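Local coordinates for HD domain protein (Enterococcus faecalis, PDB 4LRL) that probably hydrolyses deoxyribonucleoside triphosphates at the metal centre of its HD domain and is regulated allosterically by bound nucleotides, at residues I101-I104 and F105-Y109; W119-D122 and E123-I126; I171-R174 and V175-F179. One frame throughout, in Å; residues are numbered along the deposited sequence.

Contact 1. Residues I101-I104 and F105-Y109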
ATOM      1  N   ILE C 101       3.018   3.212 -23.277  1.00 34.49           N
ATOM      2  CA  ILE C 101       1.973   3.795 -24.133  1.00 35.32           C
ATOM      3  C   ILE C 101       2.165   3.429 -25.607  1.00 36.81           C
ATOM      4  O   ILE C 101       1.213   3.026 -26.270  1.00 37.41           O
ATOM      5  CB  ILE C 101       1.867   5.346 -23.968  1.00 34.60           C
ATOM      6  CG1 ILE C 101       1.549   5.686 -22.512  1.00 33.20           C
ATOM      7  CG2 ILE C 101       0.797   5.927 -24.902  1.00 34.16           C
ATOM      8  CD1 ILE C 101       1.540   7.167 -22.181  1.00 33.72           C
ATOM      9  N   CYS C 102       3.400   3.570 -26.098  1.00 37.61           N
ATOM     10  CA  CYS C 102       3.757   3.217 -27.466  1.00 39.80           C
ATOM     11  C   CYS C 102       3.488   1.744 -27.745  1.00 41.17           C
ATOM     12  O   CYS C 102       3.015   1.384 -28.822  1.00 42.62           O
ATOM     13  CB  CYS C 102       5.226   3.526 -27.726  1.00 39.90           C
ATOM     14  SG  CYS C 102       5.616   5.278 -27.829  1.00 41.25           S
ATOM     15  N   GLU C 103       3.794   0.908 -26.759  1.00 41.35           N
ATOM     16  CA  GLU C 103       3.577  -0.527 -26.831  1.00 43.04           C
ATOM     17  C   GLU C 103       2.085  -0.834 -27.001  1.00 43.25           C
ATOM     18  O   GLU C 103       1.699  -1.586 -27.895  1.00 44.62           O
ATOM     19  CB  GLU C 103       4.141  -1.190 -25.569  1.00 42.70           C
ATOM     20  CG  GLU C 103       4.219  -2.696 -25.628  1.00 46.93           C
ATOM     21  CD  GLU C 103       5.408  -3.221 -26.426  1.00 50.77           C
ATOM     22  OE1 GLU C 103       6.448  -2.535 -26.505  1.00 51.82           O
ATOM     23  OE2 GLU C 103       5.306  -4.342 -26.963  1.00 55.27           O
ATOM     24  N   ILE C 104       1.261  -0.225 -26.150  1.00 42.14           N
ATOM     25  CA  ILE C 104      -0.196  -0.350 -26.213  1.00 42.72           C
ATOM     26  C   ILE C 104      -0.743   0.210 -27.533  1.00 43.34           C
ATOM     27  O   ILE C 104      -1.595  -0.406 -28.175  1.00 44.37           O
ATOM     28  CB  ILE C 104      -0.853   0.352 -24.989  1.00 41.71           C
ATOM     29  CG1 ILE C 104      -0.586  -0.454 -23.711  1.00 41.83           C
ATOM     30  CG2 ILE C 104      -2.350   0.538 -25.177  1.00 42.46           C
ATOM     31  CD1 ILE C 104      -0.691   0.363 -22.416  1.00 41.26           C
ATOM     32  N   PHE C 105      -0.231   1.371 -27.933  1.00 42.68           N
ATOM     33  CA  PHE C 105      -0.644   2.030 -29.171  1.00 43.51           C
ATOM     34  C   PHE C 105      -0.358   1.139 -30.364  1.00 45.56           C
ATOM     35  O   PHE C 105      -1.186   1.025 -31.275  1.00 46.61           O
ATOM     36  CB  PHE C 105       0.092   3.361 -29.338  1.00 42.41           C
ATOM     37  CG  PHE C 105      -0.577   4.536 -28.662  1.00 41.46           C
ATOM     38  CD1 PHE C 105      -0.233   5.839 -29.024  1.00 40.38           C
ATOM     39  CD2 PHE C 105      -1.558   4.349 -27.682  1.00 41.21           C
ATOM     40  CE1 PHE C 105      -0.836   6.942 -28.417  1.00 39.77           C
ATOM     41  CE2 PHE C 105      -2.171   5.444 -27.064  1.00 41.18           C
ATOM     42  CZ  PHE C 105      -1.808   6.749 -27.437  1.00 40.66           C
ATOM     43  N   GLN C 106       0.814   0.503 -30.357  1.00 45.86           N
ATOM     44  CA  GLN C 106       1.229  -0.314 -31.492  1.00 48.02           C
ATOM     45  C   GLN C 106       0.402  -1.587 -31.620  1.00 49.45           C
ATOM     46  O   GLN C 106      -0.029  -1.930 -32.721  1.00 51.00           O
ATOM     47  CB  GLN C 106       2.740  -0.610 -31.463  1.00 47.96           C
ATOM     48  CG  GLN C 106       3.254  -1.598 -32.539  1.00 50.06           C
ATOM     49  CD  GLN C 106       2.811  -1.267 -33.977  1.00 53.45           C
ATOM     50  OE1 GLN C 106       2.521  -0.115 -34.317  1.00 53.54           O
ATOM     51  NE2 GLN C 106       2.763  -2.292 -34.825  1.00 54.73           N
ATOM     52  N   ARG C 107       0.142  -2.267 -30.508  1.00 49.34           N
ATOM     53  CA  ARG C 107      -0.569  -3.549 -30.605  1.00 51.57           C
ATOM     54  C   ARG C 107      -2.107  -3.464 -30.683  1.00 51.56           C
ATOM     55  O   ARG C 107      -2.758  -4.443 -31.034  1.00 53.08           O
ATOM     56  CB  ARG C 107      -0.082  -4.556 -29.545  1.00 51.77           C
ATOM     57  CG  ARG C 107      -0.853  -4.578 -28.244  1.00 53.72           C
ATOM     58  CD  ARG C 107      -0.361  -5.718 -27.345  1.00 57.73           C
ATOM     59  NE  ARG C 107       1.018  -5.518 -26.881  1.00 58.95           N
ATOM     60  CZ  ARG C 107       1.406  -5.541 -25.606  1.00 59.62           C
ATOM     61  NH1 ARG C 107       2.687  -5.358 -25.306  1.00 59.94           N
ATOM     62  NH2 ARG C 107       0.530  -5.758 -24.627  1.00 59.69           N
ATOM     63  N   ASN C 108      -2.677  -2.301 -30.380  1.00 50.17           N
ATOM     64  CA  ASN C 108      -4.135  -2.149 -30.376  1.00 50.48           C
ATOM     65  C   ASN C 108      -4.655  -1.072 -31.329  1.00 50.90           C
ATOM     66  O   ASN C 108      -5.786  -1.156 -31.816  1.00 51.85           O
ATOM     67  CB  ASN C 108      -4.651  -1.882 -28.957  1.00 49.45           C
ATOM     68  CG  ASN C 108      -4.364  -3.027 -28.004  1.00 49.21           C
ATOM     69  OD1 ASN C 108      -4.941  -4.106 -28.108  1.00 51.15           O
ATOM     70  ND2 ASN C 108      -3.466  -2.790 -27.068  1.00 48.43           N
ATOM     71  N   TYR C 109      -3.831  -0.062 -31.594  1.00 49.89           N
ATOM     72  CA  TYR C 109      -4.279   1.082 -32.383  1.00 50.55           C
ATOM     73  C   TYR C 109      -3.285   1.500 -33.458  1.00 51.19           C
ATOM     74  O   TYR C 109      -3.085   2.691 -33.688  1.00 50.89           O
ATOM     75  CB  TYR C 109      -4.574   2.272 -31.466  1.00 48.74           C
ATOM     76  CG  TYR C 109      -5.406   1.937 -30.256  1.00 48.09           C
ATOM     77  CD1 TYR C 109      -4.826   1.861 -28.996  1.00 46.24           C
ATOM     78  CD2 TYR C 109      -6.773   1.692 -30.371  1.00 49.74           C
ATOM     79  CE1 TYR C 109      -5.581   1.550 -27.870  1.00 46.61           C
ATOM     80  CE2 TYR C 109      -7.537   1.372 -29.255  1.00 50.39           C
ATOM     81  CZ  TYR C 109      -6.929   1.302 -28.007  1.00 48.42           C
ATOM     82  OH  TYR C 109      -7.679   0.998 -26.902  1.00 48.90           O
TER
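Ile-101 and Phe-105 meet one turn apart, side by side, in a local contact along the last turns of helix 87-108 in the HD domain. The CG2 methyl of Ile-101 stands over the centre of the Phe-105 ring, 3.7 Å from its centroid, in a CH-pi contact. That branch is anti to the backbone N of Ile-101, which sets it over the ring face. Ile-235 of strand 235-238 and Met-199 of helix 194-200 cover this pair, so it belongs to the buried side of the helix.

On a more exposed side, Glu-103 and Arg-107 form a salt bridge: OE2 of Glu-103 accepts from NH1 of Arg-107 at 3.3 Å. The acid presents its anti side and the base its guanidinium edge; the two planes are 65° apart, and within this pair a single oxygen-nitrogen bond forms. OE1 of Glu-103 is turned to Arg-124 in a long, weak ion pair. With CG anti to the backbone N (chi1 -169°), Glu-103 sets that carbon 3.1 Å from NH1 of Arg-107, and the bend at chi2 (79°) turns the carboxylate.

Near the helix end Ile-104 O is gripped twice by Asn-108. The bond from the backbone N of Asn-108 is weak, at 3.1 Å, whereas the side-chain amide folds back and ND2 meets a lone pair of Ile-104 O in the carbonyl plane at 3.2 Å.

Contact 2. Residues W119-D122 and E123-I126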
ATOM      1  N   TRP C 119      -1.723   4.875 -34.710  1.00 49.79           N
ATOM      2  CA  TRP C 119      -0.356   5.134 -34.284  1.00 47.58           C
ATOM      3  C   TRP C 119       0.638   4.540 -35.268  1.00 48.57           C
ATOM      4  O   TRP C 119       0.502   3.397 -35.688  1.00 49.38           O
ATOM      5  CB  TRP C 119      -0.122   4.567 -32.882  1.00 46.13           C
ATOM      6  CG  TRP C 119       1.322   4.456 -32.493  1.00 43.84           C
ATOM      7  CD1 TRP C 119       2.089   3.332 -32.524  1.00 43.74           C
ATOM      8  CD2 TRP C 119       2.175   5.510 -32.040  1.00 42.20           C
ATOM      9  NE1 TRP C 119       3.363   3.612 -32.102  1.00 42.50           N
ATOM     10  CE2 TRP C 119       3.446   4.945 -31.800  1.00 41.84           C
ATOM     11  CE3 TRP C 119       1.988   6.880 -31.803  1.00 41.55           C
ATOM     12  CZ2 TRP C 119       4.531   5.700 -31.326  1.00 40.91           C
ATOM     13  CZ3 TRP C 119       3.066   7.632 -31.337  1.00 40.55           C
ATOM     14  CH2 TRP C 119       4.323   7.038 -31.108  1.00 39.95           C
ATOM     15  N   ASN C 120       1.637   5.333 -35.633  1.00 48.44           N
ATOM     16  CA  ASN C 120       2.674   4.901 -36.556  1.00 49.87           C
ATOM     17  C   ASN C 120       3.969   4.586 -35.809  1.00 48.84           C
ATOM     18  O   ASN C 120       4.705   5.495 -35.420  1.00 47.58           O
ATOM     19  CB  ASN C 120       2.902   5.981 -37.614  1.00 50.97           C
ATOM     20  CG  ASN C 120       4.073   5.675 -38.523  1.00 53.07           C
ATOM     21  OD1 ASN C 120       4.655   4.588 -38.477  1.00 53.93           O
ATOM     22  ND2 ASN C 120       4.428   6.642 -39.361  1.00 55.34           N
ATOM     23  N   ASP C 121       4.254   3.296 -35.633  1.00 49.44           N
ATOM     24  CA  ASP C 121       5.359   2.861 -34.780  1.00 48.89           C
ATOM     25  C   ASP C 121       6.757   3.264 -35.278  1.00 49.62           C
ATOM     26  O   ASP C 121       7.748   3.091 -34.556  1.00 48.75           O
ATOM     27  CB  ASP C 121       5.282   1.364 -34.471  1.00 49.11           C
ATOM     28  CG  ASP C 121       5.948   1.009 -33.146  1.00 48.78           C
ATOM     29  OD1 ASP C 121       6.688   0.006 -33.108  1.00 51.54           O
ATOM     30  OD2 ASP C 121       5.741   1.729 -32.140  1.00 45.99           O
ATOM     31  N   ASP C 122       6.837   3.827 -36.486  1.00 50.92           N
ATOM     32  CA  ASP C 122       8.072   4.496 -36.927  1.00 51.80           C
ATOM     33  C   ASP C 122       8.431   5.676 -36.010  1.00 49.85           C
ATOM     34  O   ASP C 122       9.596   6.062 -35.920  1.00 49.96           O
ATOM     35  CB  ASP C 122       7.977   4.963 -38.389  1.00 53.94           C
ATOM     36  CG  ASP C 122       8.158   3.821 -39.390  1.00 57.43           C
ATOM     37  OD1 ASP C 122       7.750   3.986 -40.568  1.00 60.16           O
ATOM     38  OD2 ASP C 122       8.709   2.758 -39.005  1.00 58.92           O
ATOM     39  N   GLU C 123       7.428   6.223 -35.324  1.00 48.30           N
ATOM     40  CA  GLU C 123       7.616   7.341 -34.395  1.00 46.39           C
ATOM     41  C   GLU C 123       8.131   6.926 -33.019  1.00 44.83           C
ATOM     42  O   GLU C 123       8.466   7.782 -32.207  1.00 43.73           O
ATOM     43  CB  GLU C 123       6.312   8.127 -34.225  1.00 45.55           C
ATOM     44  CG  GLU C 123       5.664   8.599 -35.525  1.00 47.90           C
ATOM     45  CD  GLU C 123       6.233   9.910 -36.058  1.00 48.45           C
ATOM     46  OE1 GLU C 123       5.468  10.672 -36.677  1.00 48.17           O
ATOM     47  OE2 GLU C 123       7.437  10.182 -35.862  1.00 49.67           O
ATOM     48  N   ARG C 124       8.196   5.625 -32.750  1.00 45.01           N
ATOM     49  CA  ARG C 124       8.563   5.148 -31.415  1.00 43.75           C
ATOM     50  C   ARG C 124       9.896   5.707 -30.896  1.00 43.01           C
ATOM     51  O   ARG C 124       9.957   6.276 -29.792  1.00 41.83           O
ATOM     52  CB  ARG C 124       8.568   3.613 -31.334  1.00 44.46           C
ATOM     53  CG  ARG C 124       9.075   3.099 -29.977  1.00 45.06           C
ATOM     54  CD  ARG C 124       8.906   1.610 -29.781  1.00 47.34           C
ATOM     55  NE  ARG C 124       7.514   1.202 -29.918  1.00 50.48           N
ATOM     56  CZ  ARG C 124       7.019   0.039 -29.505  1.00 52.06           C
ATOM     57  NH1 ARG C 124       5.740  -0.230 -29.699  1.00 53.34           N
ATOM     58  NH2 ARG C 124       7.791  -0.849 -28.895  1.00 52.97           N
ATOM     59  N   LEU C 125      10.954   5.543 -31.688  1.00 43.69           N
ATOM     60  CA  LEU C 125      12.303   5.896 -31.238  1.00 43.33           C
ATOM     61  C   LEU C 125      12.466   7.379 -30.906  1.00 42.13           C
ATOM     62  O   LEU C 125      13.022   7.714 -29.867  1.00 41.29           O
ATOM     63  CB  LEU C 125      13.369   5.430 -32.230  1.00 45.02           C
ATOM     64  CG  LEU C 125      14.821   5.753 -31.852  1.00 45.74           C
ATOM     65  CD1 LEU C 125      15.193   5.267 -30.429  1.00 43.75           C
ATOM     66  CD2 LEU C 125      15.773   5.191 -32.899  1.00 47.38           C
ATOM     67  N   ILE C 126      11.974   8.252 -31.779  1.00 42.37           N
ATOM     68  CA  ILE C 126      11.987   9.690 -31.516  1.00 41.95           C
ATOM     69  C   ILE C 126      11.162  10.065 -30.276  1.00 39.91           C
ATOM     70  O   ILE C 126      11.519  10.987 -29.539  1.00 38.97           O
ATOM     71  CB  ILE C 126      11.529  10.524 -32.761  1.00 43.32           C
ATOM     72  CG1 ILE C 126      11.710  12.025 -32.496  1.00 43.69           C
ATOM     73  CG2 ILE C 126      10.091  10.203 -33.152  1.00 43.45           C
ATOM     74  CD1 ILE C 126      11.245  12.929 -33.626  1.00 46.19           C
TER
HETATM   75  O   HOH W   1      11.436   7.448 -34.607  1.00 46.24           O
HETATM   76  O   HOH W   2      10.951   3.754 -34.000  1.00 54.81           O
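A single carboxylate oxygen, OD2 of Asp-121, is held from two sides, by Arg-124 and by the indole of Trp-119. NE of Arg-124, brought up by the bend at chi3 (-57°), donates to its syn lone pair at 2.9 Å, and NH1 of Arg-124 adds a weak bond. Trp-119 NE1 reaches its anti side at 3.0 Å in a nearly straight bond that lies in the indole plane. Carboxylate and guanidinium stand 81° apart, with OD1 of Asp-121 over one face of the guanidinium. The donors on two sides probably limit rotation of the carboxylate.

This clasp sits where the loop after helix 111-114 enters helix 124-133 of the HD domain. Just before it Asn-120 makes an Asx turn, its OD1 accepting from Asp-122 N at 3.1 Å, while its backbone O takes the N-H of Glu-123 at 2.8 Å. CH2 of Trp-119 meets CB of Glu-123 obliquely at 3.9 Å, and the carboxylate oxygens of Glu-123 are hydrogen-bonded to Asn-193 ND2 and Tyr-191 OH. Further along, one water accepts from Ile-126 N and donates to Asp-122 O at 2.7 Å; a second accepts from Leu-125 N at 2.9 Å and reaches that carbonyl oxygen weakly.

Contact 3. Residues I171-R174 and V175-F179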
ATOM      1  N   ILE C 171      25.122  10.939 -30.171  1.00 53.03           N
ATOM      2  CA  ILE C 171      24.297   9.739 -30.202  1.00 51.92           C
ATOM      3  C   ILE C 171      23.116   9.931 -31.167  1.00 51.61           C
ATOM      4  O   ILE C 171      22.851   9.089 -32.028  1.00 52.35           O
ATOM      5  CB  ILE C 171      23.803   9.380 -28.779  1.00 49.83           C
ATOM      6  CG1 ILE C 171      24.993   8.926 -27.918  1.00 50.40           C
ATOM      7  CG2 ILE C 171      22.701   8.304 -28.821  1.00 48.28           C
ATOM      8  CD1 ILE C 171      24.783   9.083 -26.416  1.00 48.42           C
ATOM      9  N   LEU C 172      22.426  11.054 -31.015  1.00 50.32           N
ATOM     10  CA  LEU C 172      21.259  11.359 -31.814  1.00 49.89           C
ATOM     11  C   LEU C 172      21.594  11.577 -33.291  1.00 52.06           C
ATOM     12  O   LEU C 172      20.893  11.086 -34.170  1.00 52.50           O
ATOM     13  CB  LEU C 172      20.523  12.570 -31.229  1.00 48.21           C
ATOM     14  CG  LEU C 172      19.914  12.418 -29.825  1.00 45.69           C
ATOM     15  CD1 LEU C 172      19.340  13.748 -29.368  1.00 43.72           C
ATOM     16  CD2 LEU C 172      18.850  11.313 -29.740  1.00 42.91           C
ATOM     17  N   ASN C 173      22.670  12.310 -33.550  1.00 53.64           N
ATOM     18  CA  ASN C 173      23.126  12.587 -34.912  1.00 56.23           C
ATOM     19  C   ASN C 173      23.658  11.321 -35.592  1.00 58.10           C
ATOM     20  O   ASN C 173      23.626  11.202 -36.810  1.00 59.74           O
ATOM     21  CB  ASN C 173      24.178  13.696 -34.887  1.00 57.29           C
ATOM     22  CG  ASN C 173      24.758  13.995 -36.250  1.00 59.50           C
ATOM     23  OD1 ASN C 173      24.122  14.629 -37.095  1.00 59.90           O
ATOM     24  ND2 ASN C 173      25.987  13.556 -36.464  1.00 60.15           N
ATOM     25  N   ARG C 174      24.128  10.377 -34.784  1.00 58.06           N
ATOM     26  CA  ARG C 174      24.504   9.053 -35.252  1.00 59.82           C
ATOM     27  C   ARG C 174      23.272   8.248 -35.685  1.00 59.32           C
ATOM     28  O   ARG C 174      23.385   7.364 -36.534  1.00 61.23           O
ATOM     29  CB  ARG C 174      25.284   8.317 -34.162  1.00 59.79           C
ATOM     30  CG  ARG C 174      25.956   7.034 -34.596  1.00 62.76           C
ATOM     31  CD  ARG C 174      26.586   6.340 -33.405  1.00 64.28           C
ATOM     32  NE  ARG C 174      26.846   4.927 -33.674  1.00 67.30           N
ATOM     33  CZ  ARG C 174      27.241   4.051 -32.751  1.00 67.74           C
ATOM     34  NH1 ARG C 174      27.426   4.439 -31.494  1.00 66.51           N
ATOM     35  NH2 ARG C 174      27.452   2.785 -33.087  1.00 69.25           N
ATOM     36  N   VAL C 175      22.103   8.551 -35.119  1.00 57.24           N
ATOM     37  CA  VAL C 175      20.851   7.959 -35.614  1.00 56.87           C
ATOM     38  C   VAL C 175      20.658   8.373 -37.073  1.00 59.06           C
ATOM     39  O   VAL C 175      20.529   7.527 -37.962  1.00 60.49           O
ATOM     40  CB  VAL C 175      19.611   8.385 -34.781  1.00 54.65           C
ATOM     41  CG1 VAL C 175      18.324   7.835 -35.404  1.00 53.98           C
ATOM     42  CG2 VAL C 175      19.739   7.939 -33.323  1.00 52.03           C
ATOM     43  N   SER C 176      20.637   9.686 -37.296  1.00 59.41           N
ATOM     44  CA  SER C 176      20.684  10.286 -38.628  1.00 61.57           C
ATOM     45  C   SER C 176      20.943  11.786 -38.477  1.00 61.78           C
ATOM     46  O   SER C 176      20.621  12.378 -37.437  1.00 59.95           O
ATOM     47  CB  SER C 176      19.388  10.035 -39.408  1.00 61.62           C
ATOM     48  OG  SER C 176      18.270  10.628 -38.777  1.00 59.70           O
ATOM     49  N   ALA C 177      21.523  12.389 -39.514  1.00 63.90           N
ATOM     50  CA  ALA C 177      21.894  13.812 -39.503  1.00 64.39           C
ATOM     51  C   ALA C 177      20.808  14.752 -38.951  1.00 62.54           C
ATOM     52  O   ALA C 177      21.108  15.671 -38.190  1.00 61.96           O
ATOM     53  CB  ALA C 177      22.333  14.258 -40.902  1.00 66.97           C
ATOM     54  N   ASP C 178      19.557  14.495 -39.331  1.00 61.79           N
ATOM     55  CA  ASP C 178      18.416  15.359 -39.016  1.00 60.59           C
ATOM     56  C   ASP C 178      17.719  14.990 -37.707  1.00 57.56           C
ATOM     57  O   ASP C 178      16.812  15.695 -37.256  1.00 56.77           O
ATOM     58  CB  ASP C 178      17.396  15.284 -40.153  1.00 62.03           C
ATOM     59  CG  ASP C 178      16.921  13.858 -40.421  1.00 63.07           C
ATOM     60  OD1 ASP C 178      15.775  13.687 -40.884  1.00 65.22           O
ATOM     61  OD2 ASP C 178      17.689  12.903 -40.169  1.00 64.60           O
ATOM     62  N   PHE C 179      18.139  13.884 -37.100  1.00 55.99           N
ATOM     63  CA  PHE C 179      17.474  13.368 -35.904  1.00 52.93           C
ATOM     64  C   PHE C 179      17.516  14.307 -34.692  1.00 50.90           C
ATOM     65  O   PHE C 179      16.503  14.448 -33.999  1.00 49.39           O
ATOM     66  CB  PHE C 179      17.998  11.977 -35.538  1.00 52.74           C
ATOM     67  CG  PHE C 179      17.066  11.194 -34.665  1.00 50.57           C
ATOM     68  CD1 PHE C 179      15.852  10.733 -35.162  1.00 50.56           C
ATOM     69  CD2 PHE C 179      17.406  10.909 -33.350  1.00 49.13           C
ATOM     70  CE1 PHE C 179      14.983  10.006 -34.355  1.00 49.74           C
ATOM     71  CE2 PHE C 179      16.552  10.179 -32.536  1.00 47.92           C
ATOM     72  CZ  PHE C 179      15.335   9.729 -33.033  1.00 48.05           C
TER
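Leu-172 O is approached by two backbone N-H groups, from Val-175 at 3.0 Å and from Ser-176 at 3.4 Å, both weak bonds, and the CB of Phe-179 also rests against it. The contact is the unwinding end of helix 167-175 and the tight link to helix 179-187, in the helical HD domain. Val-175 N divides its hydrogen between this oxygen and Ile-171 O, again weakly, as the helical bonding pattern gives out.

The side chains then close over the corner. Phe-179 carries its ring back to Leu-172, with CE2 of the ring 3.8 Å from CD2 of the leucine, the two side chains crossing at about a right angle. Val-175 meets the same ring differently: its CG1 branch, anti to its own backbone N (chi1 175°), lies over the ring centre, 3.6 Å above the plane. Leu-172 and Phe-179 also touch Cys-129 of helix 124-133, which places the corner against that helix, while Val-175 touches Val-54 of helix 53-60.

The link itself is a type I beta turn from Ser-176 to Phe-179. Ser-176 OG donates to OD2 of Asp-178 at 2.7 Å, and the other carboxylate oxygen of Asp-178 pairs with Lys-182. Ser-176 O closes the turn by accepting from Phe-179 N at 2.9 Å, and it also receives a CA-H...O contact from Asn-173 CA at 3.6 Å.

The three contacts run in series through the HD domain. Contacts 1 and 2, their centres about 10 Å apart, are joined by Tyr-109 O and Trp-119 N at 2.8 Å, probably a hydrogen bond, and by a long, weak ion pair between Glu-103 OE1 and Arg-124 NH2 at 3.2 Å. Contact 2 meets contact 3 through apolar packing, with Ile-126 CA 3.7 Å from Phe-179 CZ. Contacts 1 and 3 do not touch; their nearest atoms are about 12 Å apart. None of the three forms the metal site: the Ile-101 side chain lies about 13 Å from the nickel ion, and the Ile-171 side chain about 12 Å from a bound dGTP.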